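Local coordinates for protein Ac-ASP-7 (Ancylostoma caninum, PDB 3S6S) that is of unknown function but, as a secreted hookworm protein of the SCP/TAPS (pathogenesis-related protein) family, probably takes part in the interaction between parasite and host, at residues N27-R30 with Q31-K35. Sequence-based numbering, arbitrary orientation.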
ATOM      1  N   ASN A  27      -2.092   5.554  -0.892  1.00 23.63           N
ATOM      2  CA  ASN A  27      -2.191   6.537   0.187  1.00 24.71           C
ATOM      3  C   ASN A  27      -3.311   7.544   0.000  1.00 26.43           C
ATOM      4  O   ASN A  27      -3.911   8.017   0.982  1.00 25.44           O
ATOM      5  CB  ASN A  27      -0.837   7.188   0.486  1.00 24.98           C
ATOM      6  CG  ASN A  27       0.084   6.251   1.257  1.00 27.80           C
ATOM      7  OD1 ASN A  27      -0.296   5.713   2.315  1.00 25.23           O
ATOM      8  ND2 ASN A  27       1.275   6.005   0.709  1.00 25.70           N
ATOM      9  N   GLY A  28      -3.619   7.836  -1.260  1.00 26.20           N
ATOM     10  CA  GLY A  28      -4.808   8.607  -1.581  1.00 26.02           C
ATOM     11  C   GLY A  28      -6.069   7.983  -1.005  1.00 31.21           C
ATOM     12  O   GLY A  28      -6.895   8.668  -0.397  1.00 35.18           O
ATOM     13  N   LEU A  29      -6.226   6.671  -1.181  1.00 29.14           N
ATOM     14  CA  LEU A  29      -7.423   6.020  -0.688  1.00 28.55           C
ATOM     15  C   LEU A  29      -7.401   6.089   0.824  1.00 31.74           C
ATOM     16  O   LEU A  29      -8.383   6.451   1.462  1.00 33.87           O
ATOM     17  CB  LEU A  29      -7.473   4.569  -1.139  1.00 32.69           C
ATOM     18  CG  LEU A  29      -8.844   3.975  -1.476  1.00 35.99           C
ATOM     19  CD1 LEU A  29      -8.792   2.483  -1.282  1.00 29.25           C
ATOM     20  CD2 LEU A  29      -9.962   4.582  -0.641  1.00 36.59           C
ATOM     21  N   ARG A  30      -6.254   5.752   1.393  1.00 28.58           N
ATOM     22  CA  ARG A  30      -6.125   5.702   2.835  1.00 31.30           C
ATOM     23  C   ARG A  30      -6.455   7.016   3.485  1.00 31.79           C
ATOM     24  O   ARG A  30      -7.081   7.045   4.544  1.00 30.18           O
ATOM     25  CB  ARG A  30      -4.710   5.314   3.225  1.00 29.95           C
ATOM     26  CG  ARG A  30      -4.433   3.861   3.018  1.00 27.36           C
ATOM     27  CD  ARG A  30      -3.080   3.527   3.581  1.00 31.10           C
ATOM     28  NE  ARG A  30      -3.078   2.109   3.828  1.00 37.67           N
ATOM     29  CZ  ARG A  30      -2.862   1.547   4.999  1.00 32.41           C
ATOM     30  NH1 ARG A  30      -2.560   2.275   6.064  1.00 30.49           N
ATOM     31  NH2 ARG A  30      -2.923   0.234   5.075  1.00 36.81           N
ATOM     32  N   GLN A  31      -5.987   8.096   2.866  1.00 30.94           N
ATOM     33  CA  GLN A  31      -6.249   9.434   3.365  1.00 35.10           C
ATOM     34  C   GLN A  31      -7.758   9.713   3.385  1.00 36.24           C
ATOM     35  O   GLN A  31      -8.286  10.218   4.368  1.00 38.39           O
ATOM     36  CB  GLN A  31      -5.508  10.484   2.529  1.00 29.59           C
ATOM     37  CG  GLN A  31      -5.822  11.885   2.971  1.00 38.35           C
ATOM     38  CD  GLN A  31      -4.969  12.930   2.289  1.00 38.35           C
ATOM     39  OE1 GLN A  31      -4.203  13.636   2.943  1.00 37.79           O
ATOM     40  NE2 GLN A  31      -5.104  13.042   0.975  1.00 30.04           N
ATOM     41  N   ARG A  32      -8.447   9.354   2.305  1.00 36.48           N
ATOM     42  CA  ARG A  32      -9.892   9.554   2.230  1.00 38.96           C
ATOM     43  C   ARG A  32     -10.637   8.689   3.238  1.00 36.77           C
ATOM     44  O   ARG A  32     -11.627   9.119   3.832  1.00 38.48           O
ATOM     45  CB  ARG A  32     -10.399   9.293   0.813  1.00 39.83           C
ATOM     46  CG  ARG A  32      -9.944  10.337  -0.193  1.00 45.29           C
ATOM     47  CD  ARG A  32      -9.833   9.740  -1.593  1.00 49.32           C
ATOM     48  NE  ARG A  32     -10.965   8.872  -1.908  1.00 46.83           N
ATOM     49  CZ  ARG A  32     -10.938   7.918  -2.836  1.00 53.43           C
ATOM     50  NH1 ARG A  32      -9.825   7.698  -3.538  1.00 48.40           N
ATOM     51  NH2 ARG A  32     -12.018   7.172  -3.051  1.00 56.33           N
ATOM     52  N   ILE A  33     -10.158   7.474   3.451  1.00 37.72           N
ATOM     53  CA  ILE A  33     -10.785   6.617   4.450  1.00 34.72           C
ATOM     54  C   ILE A  33     -10.608   7.193   5.848  1.00 38.72           C
ATOM     55  O   ILE A  33     -11.553   7.206   6.641  1.00 41.71           O
ATOM     56  CB  ILE A  33     -10.253   5.197   4.399  1.00 34.87           C
ATOM     57  CG1 ILE A  33     -10.516   4.607   3.018  1.00 36.37           C
ATOM     58  CG2 ILE A  33     -10.906   4.343   5.487  1.00 37.21           C
ATOM     59  CD1 ILE A  33     -10.335   3.123   2.958  1.00 30.73           C
ATOM     60  N   ALA A  34      -9.406   7.685   6.140  1.00 39.31           N
ATOM     61  CA  ALA A  34      -9.117   8.271   7.447  1.00 41.51           C
ATOM     62  C   ALA A  34     -10.113   9.379   7.767  1.00 39.13           C
ATOM     63  O   ALA A  34     -10.575   9.510   8.896  1.00 39.72           O
ATOM     64  CB  ALA A  34      -7.697   8.814   7.489  1.00 38.91           C
ATOM     65  N   LYS A  35     -10.436  10.176   6.762  1.00 40.79           N
ATOM     66  CA  LYS A  35     -11.355  11.289   6.944  1.00 44.91           C
ATOM     67  C   LYS A  35     -12.791  10.801   6.807  1.00 49.88           C
ATOM     68  O   LYS A  35     -13.721  11.599   6.681  1.00 50.32           O
ATOM     69  CB  LYS A  35     -11.061  12.383   5.924  1.00 41.62           C
ATOM     70  CG  LYS A  35      -9.688  13.004   6.084  1.00 45.66           C
ATOM     71  CD  LYS A  35      -9.127  13.486   4.736  1.00 52.75           C
ATOM     72  CE  LYS A  35      -9.613  14.890   4.370  1.00 54.30           C
ATOM     73  NZ  LYS A  35      -9.301  15.239   2.942  1.00 61.44           N
TER
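Four successive i to i+4 backbone hydrogen bonds join N27-R30 to Q31-A34, the C-terminal turns of alpha helix 16-34. Q31 N reaches N27 O at 2.8 Å, and I33 N and A34 N bond likewise to L29 O and R30 O. The bond from R32 N to G28 O is longer, 3.2 Å. K35, the first residue to leave helical geometry, still donates its N to Q31 O. Around this ladder the side chains pack one turn apart. The L29 methyl CD2 lies 3.7 Å from I33 CG1, the two branched chains crossing at a slant, and I33 CG1 also rests 3.2 Å from L29 O. With CG1 anti to its own carbonyl carbon (chi1 -59°), I33 sends this branch back toward L29. CD2 also meets R32, whose chain bends at chi3 (43°): the methyl sits over one face of the guanidinium, toward its rim, 4.1 Å from CD2 to NH2. R32 CD passes 3.3 Å from G28 O. R30 runs extended away from the turn into the protein, where NE donates to V109 O, NH1 to Y48 O and NH2 to Y111 O, three bonds that fix the rotation of its buried guanidinium, while N27 OD1 accepts from L50 N. L29 and I33 both pack on V110, so within the SCP/TAPS (CAP) domain this end of helix 16-34 is tied to the end of helix 103-110 and to the segment leading into strand 51-53.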